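Local coordinates for Myo-inositol-1-phosphate synthase-related protein (Thermotoga maritima MSB8, PDB 3CIN) that belongs to the myo-inositol-1-phosphate synthase family and binds nicotinamide-adenine-dinucleotide in a Rossmann-type domain, at residues G44-I58 / G334-A346. Sequence-based numbering, arbitrary orientation.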
ATOM      1  N   GLY A  44     -10.744  20.683   8.160  1.00 27.14           N
ATOM      2  CA  GLY A  44      -9.416  20.714   8.761  1.00 28.95           C
ATOM      3  C   GLY A  44      -9.228  21.586  10.001  1.00 28.29           C
ATOM      4  O   GLY A  44      -8.141  21.603  10.626  1.00 32.41           O
ATOM      5  N   VAL A  45     -10.269  22.319  10.372  1.00 29.74           N
ATOM      6  CA  VAL A  45     -10.260  23.104  11.622  1.00 28.65           C
ATOM      7  C   VAL A  45     -11.124  22.317  12.628  1.00 28.24           C
ATOM      8  O   VAL A  45     -12.361  22.307  12.522  1.00 28.46           O
ATOM      9  CB  VAL A  45     -10.885  24.479  11.400  1.00 27.76           C
ATOM     10  CG1 VAL A  45     -10.811  25.298  12.737  1.00 29.01           C
ATOM     11  CG2 VAL A  45     -10.137  25.226  10.263  1.00 31.72           C
ATOM     12  N   PRO A  46     -10.478  21.601  13.554  1.00 28.43           N
ATOM     13  CA  PRO A  46     -11.251  20.662  14.391  1.00 29.69           C
ATOM     14  C   PRO A  46     -12.472  21.195  15.064  1.00 29.99           C
ATOM     15  O   PRO A  46     -13.522  20.532  14.976  1.00 32.21           O
ATOM     16  CB  PRO A  46     -10.198  20.130  15.369  1.00 27.61           C
ATOM     17  CG  PRO A  46      -8.927  20.189  14.566  1.00 28.78           C
ATOM     18  CD  PRO A  46      -9.026  21.481  13.832  1.00 28.82           C
ATOM     19  N   LEU A  47     -12.397  22.377  15.670  1.00 30.22           N
ATOM     20  CA  LEU A  47     -13.520  22.930  16.409  1.00 30.03           C
ATOM     21  C   LEU A  47     -14.347  23.879  15.569  1.00 29.31           C
ATOM     22  O   LEU A  47     -15.346  24.381  16.028  1.00 31.99           O
ATOM     23  CB  LEU A  47     -13.066  23.578  17.731  1.00 29.82           C
ATOM     24  CG  LEU A  47     -12.410  22.589  18.687  1.00 30.49           C
ATOM     25  CD1 LEU A  47     -11.943  23.484  19.856  1.00 33.51           C
ATOM     26  CD2 LEU A  47     -13.360  21.466  19.104  1.00 27.85           C
ATOM     27  N   ALA A  48     -13.967  24.067  14.305  1.00 29.92           N
ATOM     28  CA  ALA A  48     -14.808  24.779  13.333  1.00 28.74           C
ATOM     29  C   ALA A  48     -15.438  26.023  13.951  1.00 29.84           C
ATOM     30  O   ALA A  48     -14.701  26.872  14.434  1.00 29.59           O
ATOM     31  CB  ALA A  48     -15.818  23.865  12.762  1.00 29.17           C
ATOM     32  N   ARG A  49     -16.758  26.151  13.895  1.00 31.15           N
ATOM     33  CA  ARG A  49     -17.457  27.330  14.397  1.00 31.78           C
ATOM     34  C   ARG A  49     -18.050  27.141  15.791  1.00 32.41           C
ATOM     35  O   ARG A  49     -18.951  27.899  16.193  1.00 31.07           O
ATOM     36  CB  ARG A  49     -18.528  27.752  13.419  1.00 31.73           C
ATOM     37  CG  ARG A  49     -18.000  28.174  12.078  1.00 34.32           C
ATOM     38  CD  ARG A  49     -19.133  28.783  11.275  1.00 39.92           C
ATOM     39  NE  ARG A  49     -18.890  28.522   9.868  1.00 38.57           N
ATOM     40  CZ  ARG A  49     -18.271  29.353   9.042  1.00 37.76           C
ATOM     41  NH1 ARG A  49     -17.903  30.580   9.437  1.00 44.87           N
ATOM     42  NH2 ARG A  49     -18.091  28.972   7.775  1.00 47.76           N
ATOM     43  N   GLU A  50     -17.546  26.160  16.535  1.00 30.33           N
ATOM     44  CA  GLU A  50     -18.061  25.874  17.889  1.00 31.96           C
ATOM     45  C   GLU A  50     -17.534  26.829  18.957  1.00 33.47           C
ATOM     46  O   GLU A  50     -18.084  26.899  20.045  1.00 33.67           O
ATOM     47  CB  GLU A  50     -17.725  24.456  18.307  1.00 33.70           C
ATOM     48  CG  GLU A  50     -18.359  23.402  17.450  1.00 35.99           C
ATOM     49  CD  GLU A  50     -18.163  22.020  18.026  1.00 34.90           C
ATOM     50  OE1 GLU A  50     -18.961  21.681  18.928  1.00 37.86           O
ATOM     51  OE2 GLU A  50     -17.220  21.312  17.579  1.00 34.83           O
ATOM     52  N   LEU A  51     -16.456  27.547  18.658  1.00 34.64           N
ATOM     53  CA  LEU A  51     -15.874  28.457  19.660  1.00 33.92           C
ATOM     54  C   LEU A  51     -16.545  29.815  19.564  1.00 35.95           C
ATOM     55  O   LEU A  51     -17.115  30.158  18.529  1.00 39.59           O
ATOM     56  CB  LEU A  51     -14.362  28.557  19.484  1.00 34.41           C
ATOM     57  CG  LEU A  51     -13.609  27.256  19.741  1.00 32.69           C
ATOM     58  CD1 LEU A  51     -12.114  27.441  19.419  1.00 38.55           C
ATOM     59  CD2 LEU A  51     -13.880  26.791  21.205  1.00 34.45           C
ATOM     60  N   PRO A  52     -16.492  30.597  20.648  1.00 38.23           N
ATOM     61  CA  PRO A  52     -17.095  31.953  20.657  1.00 37.78           C
ATOM     62  C   PRO A  52     -16.426  32.968  19.740  1.00 37.25           C
ATOM     63  O   PRO A  52     -17.011  34.011  19.464  1.00 38.12           O
ATOM     64  CB  PRO A  52     -16.898  32.427  22.106  1.00 38.88           C
ATOM     65  CG  PRO A  52     -16.414  31.225  22.885  1.00 43.28           C
ATOM     66  CD  PRO A  52     -15.877  30.229  21.938  1.00 41.47           C
ATOM     67  N   ILE A  53     -15.181  32.709  19.342  1.00 32.80           N
ATOM     68  CA  ILE A  53     -14.416  33.555  18.475  1.00 33.76           C
ATOM     69  C   ILE A  53     -14.614  33.010  17.063  1.00 32.70           C
ATOM     70  O   ILE A  53     -14.388  31.807  16.807  1.00 30.49           O
ATOM     71  CB  ILE A  53     -12.882  33.551  18.855  1.00 33.20           C
ATOM     72  CG1 ILE A  53     -12.643  34.122  20.274  1.00 39.17           C
ATOM     73  CG2 ILE A  53     -12.084  34.329  17.818  1.00 31.49           C
ATOM     74  CD1 ILE A  53     -11.252  33.849  20.835  1.00 40.43           C
ATOM     75  N   GLY A  54     -15.137  33.853  16.181  1.00 33.91           N
ATOM     76  CA  GLY A  54     -15.343  33.455  14.797  1.00 35.99           C
ATOM     77  C   GLY A  54     -14.145  33.781  13.927  1.00 36.97           C
ATOM     78  O   GLY A  54     -13.235  34.486  14.357  1.00 37.89           O
ATOM     79  N   PHE A  55     -14.162  33.313  12.686  1.00 35.04           N
ATOM     80  CA  PHE A  55     -12.977  33.432  11.840  1.00 32.94           C
ATOM     81  C   PHE A  55     -12.699  34.900  11.478  1.00 33.30           C
ATOM     82  O   PHE A  55     -11.537  35.289  11.373  1.00 36.69           O
ATOM     83  CB  PHE A  55     -13.075  32.552  10.602  1.00 36.13           C
ATOM     84  CG  PHE A  55     -13.396  31.119  10.905  1.00 30.47           C
ATOM     85  CD1 PHE A  55     -12.645  30.372  11.801  1.00 30.59           C
ATOM     86  CD2 PHE A  55     -14.466  30.504  10.275  1.00 29.81           C
ATOM     87  CE1 PHE A  55     -12.970  29.053  12.041  1.00 35.81           C
ATOM     88  CE2 PHE A  55     -14.802  29.189  10.514  1.00 31.41           C
ATOM     89  CZ  PHE A  55     -14.059  28.456  11.407  1.00 29.65           C
ATOM     90  N   GLU A  56     -13.748  35.695  11.336  1.00 30.87           N
ATOM     91  CA  GLU A  56     -13.645  37.125  11.068  1.00 34.15           C
ATOM     92  C   GLU A  56     -13.000  37.913  12.211  1.00 34.21           C
ATOM     93  O   GLU A  56     -12.526  39.033  11.997  1.00 36.69           O
ATOM     94  CB  GLU A  56     -15.035  37.723  10.787  1.00 36.39           C
ATOM     95  CG  GLU A  56     -16.021  37.691  11.996  1.00 47.71           C
ATOM     96  CD  GLU A  56     -16.864  36.383  12.175  1.00 59.85           C
ATOM     97  OE1 GLU A  56     -16.481  35.236  11.750  1.00 49.72           O
ATOM     98  OE2 GLU A  56     -17.945  36.527  12.799  1.00 60.14           O
ATOM     99  N   ASP A  57     -13.021  37.336  13.408  1.00 34.78           N
ATOM    100  CA  ASP A  57     -12.477  37.919  14.634  1.00 34.56           C
ATOM    101  C   ASP A  57     -10.969  37.642  14.874  1.00 32.81           C
ATOM    102  O   ASP A  57     -10.427  38.063  15.895  1.00 34.49           O
ATOM    103  CB  ASP A  57     -13.243  37.337  15.849  1.00 38.61           C
ATOM    104  CG  ASP A  57     -14.755  37.596  15.816  1.00 46.76           C
ATOM    105  OD1 ASP A  57     -15.140  38.736  15.479  1.00 43.63           O
ATOM    106  OD2 ASP A  57     -15.546  36.663  16.180  1.00 45.04           O
ATOM    107  N   ILE A  58     -10.312  36.892  13.976  1.00 30.39           N
ATOM    108  CA  ILE A  58      -8.882  36.619  14.048  1.00 28.59           C
ATOM    109  C   ILE A  58      -8.178  37.649  13.153  1.00 30.64           C
ATOM    110  O   ILE A  58      -8.452  37.714  11.945  1.00 31.10           O
ATOM    111  CB  ILE A  58      -8.586  35.226  13.576  1.00 30.24           C
ATOM    112  CG1 ILE A  58      -9.261  34.221  14.497  1.00 31.72           C
ATOM    113  CG2 ILE A  58      -7.081  34.984  13.503  1.00 27.38           C
ATOM    114  CD1 ILE A  58      -9.169  32.796  13.918  1.00 30.60           C
ATOM    115  N   GLY A 334      -4.754  24.465   9.474  1.00 29.07           N
ATOM    116  CA  GLY A 334      -6.049  24.282  10.052  1.00 31.57           C
ATOM    117  C   GLY A 334      -6.030  24.156  11.550  1.00 30.49           C
ATOM    118  O   GLY A 334      -6.888  24.712  12.243  1.00 29.78           O
ATOM    119  N   LEU A 335      -5.048  23.440  12.064  1.00 29.05           N
ATOM    120  CA  LEU A 335      -4.908  23.337  13.530  1.00 30.14           C
ATOM    121  C   LEU A 335      -4.681  24.702  14.137  1.00 29.89           C
ATOM    122  O   LEU A 335      -5.221  25.022  15.213  1.00 29.04           O
ATOM    123  CB  LEU A 335      -3.771  22.422  13.907  1.00 31.22           C
ATOM    124  CG  LEU A 335      -3.955  20.965  13.523  1.00 34.23           C
ATOM    125  CD1 LEU A 335      -2.826  20.165  14.197  1.00 31.40           C
ATOM    126  CD2 LEU A 335      -5.358  20.406  13.920  1.00 31.87           C
ATOM    127  N   LEU A 336      -3.943  25.539  13.427  1.00 28.09           N
ATOM    128  CA  LEU A 336      -3.601  26.851  13.981  1.00 29.03           C
ATOM    129  C   LEU A 336      -4.852  27.745  14.137  1.00 29.79           C
ATOM    130  O   LEU A 336      -4.891  28.625  15.019  1.00 28.60           O
ATOM    131  CB  LEU A 336      -2.524  27.532  13.115  1.00 28.96           C
ATOM    132  CG  LEU A 336      -1.089  27.054  13.358  1.00 28.96           C
ATOM    133  CD1 LEU A 336      -0.106  27.613  12.295  1.00 30.58           C
ATOM    134  CD2 LEU A 336      -0.573  27.411  14.753  1.00 30.91           C
ATOM    135  N   VAL A 337      -5.847  27.556  13.270  1.00 28.62           N
ATOM    136  CA  VAL A 337      -7.079  28.340  13.345  1.00 29.18           C
ATOM    137  C   VAL A 337      -7.719  28.084  14.718  1.00 29.56           C
ATOM    138  O   VAL A 337      -8.272  28.967  15.311  1.00 30.87           O
ATOM    139  CB  VAL A 337      -8.010  28.057  12.204  1.00 30.46           C
ATOM    140  CG1 VAL A 337      -9.344  28.821  12.398  1.00 29.09           C
ATOM    141  CG2 VAL A 337      -7.328  28.481  10.848  1.00 33.67           C
ATOM    142  N   ASP A 338      -7.679  26.842  15.192  1.00 29.06           N
ATOM    143  CA  ASP A 338      -8.180  26.536  16.553  1.00 30.35           C
ATOM    144  C   ASP A 338      -7.232  27.055  17.654  1.00 29.37           C
ATOM    145  O   ASP A 338      -7.685  27.647  18.638  1.00 31.35           O
ATOM    146  CB  ASP A 338      -8.344  25.031  16.779  1.00 28.70           C
ATOM    147  CG  ASP A 338      -9.629  24.461  16.256  1.00 29.52           C
ATOM    148  OD1 ASP A 338     -10.544  25.192  15.769  1.00 31.98           O
ATOM    149  OD2 ASP A 338      -9.803  23.209  16.378  1.00 29.86           O
ATOM    150  N   LEU A 339      -5.940  26.783  17.496  1.00 30.21           N
ATOM    151  CA  LEU A 339      -4.938  27.063  18.538  1.00 26.95           C
ATOM    152  C   LEU A 339      -4.866  28.539  18.890  1.00 27.43           C
ATOM    153  O   LEU A 339      -4.736  28.884  20.055  1.00 29.37           O
ATOM    154  CB  LEU A 339      -3.564  26.572  18.134  1.00 28.34           C
ATOM    155  CG  LEU A 339      -3.403  25.078  18.205  1.00 29.60           C
ATOM    156  CD1 LEU A 339      -2.186  24.619  17.359  1.00 28.09           C
ATOM    157  CD2 LEU A 339      -3.293  24.592  19.644  1.00 28.66           C
ATOM    158  N   VAL A 340      -4.970  29.434  17.913  1.00 28.71           N
ATOM    159  CA  VAL A 340      -5.008  30.839  18.249  1.00 28.81           C
ATOM    160  C   VAL A 340      -6.244  31.230  19.062  1.00 31.21           C
ATOM    161  O   VAL A 340      -6.168  32.084  19.946  1.00 29.43           O
ATOM    162  CB  VAL A 340      -4.861  31.770  17.004  1.00 28.14           C
ATOM    163  CG1 VAL A 340      -3.517  31.530  16.283  1.00 30.76           C
ATOM    164  CG2 VAL A 340      -6.071  31.706  16.066  1.00 27.57           C
ATOM    165  N   ARG A 341      -7.398  30.630  18.771  1.00 28.99           N
ATOM    166  CA  ARG A 341      -8.642  30.946  19.512  1.00 28.42           C
ATOM    167  C   ARG A 341      -8.586  30.311  20.900  1.00 29.23           C
ATOM    168  O   ARG A 341      -8.972  30.908  21.890  1.00 27.89           O
ATOM    169  CB  ARG A 341      -9.848  30.425  18.746  1.00 26.97           C
ATOM    170  CG  ARG A 341     -10.038  31.132  17.373  1.00 26.86           C
ATOM    171  CD  ARG A 341     -11.238  30.718  16.664  1.00 28.03           C
ATOM    172  NE  ARG A 341     -11.174  29.359  16.153  1.00 29.38           N
ATOM    173  CZ  ARG A 341     -12.233  28.701  15.644  1.00 32.70           C
ATOM    174  NH1 ARG A 341     -13.464  29.262  15.584  1.00 28.84           N
ATOM    175  NH2 ARG A 341     -12.065  27.468  15.213  1.00 30.90           N
ATOM    176  N   LEU A 342      -8.106  29.080  20.982  1.00 28.76           N
ATOM    177  CA  LEU A 342      -7.901  28.461  22.280  1.00 28.46           C
ATOM    178  C   LEU A 342      -6.861  29.212  23.118  1.00 28.76           C
ATOM    179  O   LEU A 342      -6.929  29.218  24.365  1.00 29.50           O
ATOM    180  CB  LEU A 342      -7.454  27.015  22.106  1.00 28.86           C
ATOM    181  CG  LEU A 342      -8.447  26.029  21.494  1.00 33.83           C
ATOM    182  CD1 LEU A 342      -7.742  24.691  21.153  1.00 31.16           C
ATOM    183  CD2 LEU A 342      -9.673  25.817  22.391  1.00 29.55           C
ATOM    184  N   GLY A 343      -5.871  29.809  22.477  1.00 30.52           N
ATOM    185  CA  GLY A 343      -4.879  30.601  23.225  1.00 31.02           C
ATOM    186  C   GLY A 343      -5.520  31.809  23.882  1.00 29.91           C
ATOM    187  O   GLY A 343      -5.196  32.151  25.010  1.00 31.29           O
ATOM    188  N   LYS A 344      -6.410  32.478  23.165  1.00 29.05           N
ATOM    189  CA  LYS A 344      -7.148  33.625  23.747  1.00 28.50           C
ATOM    190  C   LYS A 344      -8.055  33.195  24.915  1.00 27.36           C
ATOM    191  O   LYS A 344      -8.165  33.894  25.914  1.00 31.66           O
ATOM    192  CB  LYS A 344      -7.927  34.319  22.647  1.00 31.08           C
ATOM    193  CG  LYS A 344      -8.660  35.568  23.049  1.00 31.32           C
ATOM    194  CD  LYS A 344      -7.689  36.628  23.546  1.00 36.75           C
ATOM    195  CE  LYS A 344      -8.302  38.010  23.634  1.00 39.55           C
ATOM    196  NZ  LYS A 344      -9.645  38.017  24.258  1.00 45.74           N
ATOM    197  N   ILE A 345      -8.723  32.030  24.817  1.00 27.38           N
ATOM    198  CA  ILE A 345      -9.468  31.500  25.944  1.00 29.08           C
ATOM    199  C   ILE A 345      -8.570  31.223  27.158  1.00 28.49           C
ATOM    200  O   ILE A 345      -8.895  31.587  28.299  1.00 31.33           O
ATOM    201  CB  ILE A 345     -10.256  30.196  25.558  1.00 31.47           C
ATOM    202  CG1 ILE A 345     -11.398  30.542  24.569  1.00 33.35           C
ATOM    203  CG2 ILE A 345     -10.833  29.529  26.779  1.00 30.83           C
ATOM    204  CD1 ILE A 345     -11.962  29.321  23.800  1.00 31.41           C
ATOM    205  N   ALA A 346      -7.428  30.570  26.932  1.00 29.31           N
ATOM    206  CA  ALA A 346      -6.515  30.285  28.035  1.00 28.18           C
ATOM    207  C   ALA A 346      -5.989  31.550  28.674  1.00 30.98           C
ATOM    208  O   ALA A 346      -5.875  31.652  29.899  1.00 31.33           O
ATOM    209  CB  ALA A 346      -5.379  29.392  27.593  1.00 29.30           C
TER
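Arg341 and Asp338 on helix 328-348 pin down segment 44-58, in the connection between helix 23-36 and strand 58-65 of the Rossmann-type sheet; the contact illustrates how a buried arginine can bind a coil segment through its backbone carbonyls. Bent at chi3 (-70°), the Arg341 side chain brings its guanidinium end-on to the Ala48 carbonyl, where the type I turn Val45-Ala48 and the type II' turn Leu47-Glu50 overlap: NH1 and NH2 both grip Ala48 O, at 2.9 and 2.8 Å, within the guanidinium plane. Arg341 NH1 also reaches Ile53 O (3.0 Å), a straighter bond at 163°. Leu51 CD1 lies over one face of that group and Phe55 CE1 over the opposite face, both toward the rim, while Arg341 NE bonds back to Val337 O; the group is thus restrained in rotation. Asp338 forms a salt bridge to Arg341 through OD1, which should help hold the positive charge in this buried setting; its OD2 also bonds Tyr362. Ile53 CG2 rests against Arg341 CG, Ile53 CD1 against Lys344 CB, and Pro46 CG meets Leu335 CD2 (3.6 Å). Val45 and Val337 also pack on Phe313 of the second subunit. At the first turn, Leu47 N donates to the syn lone pair of Asp338 OD2 at 2.8 Å.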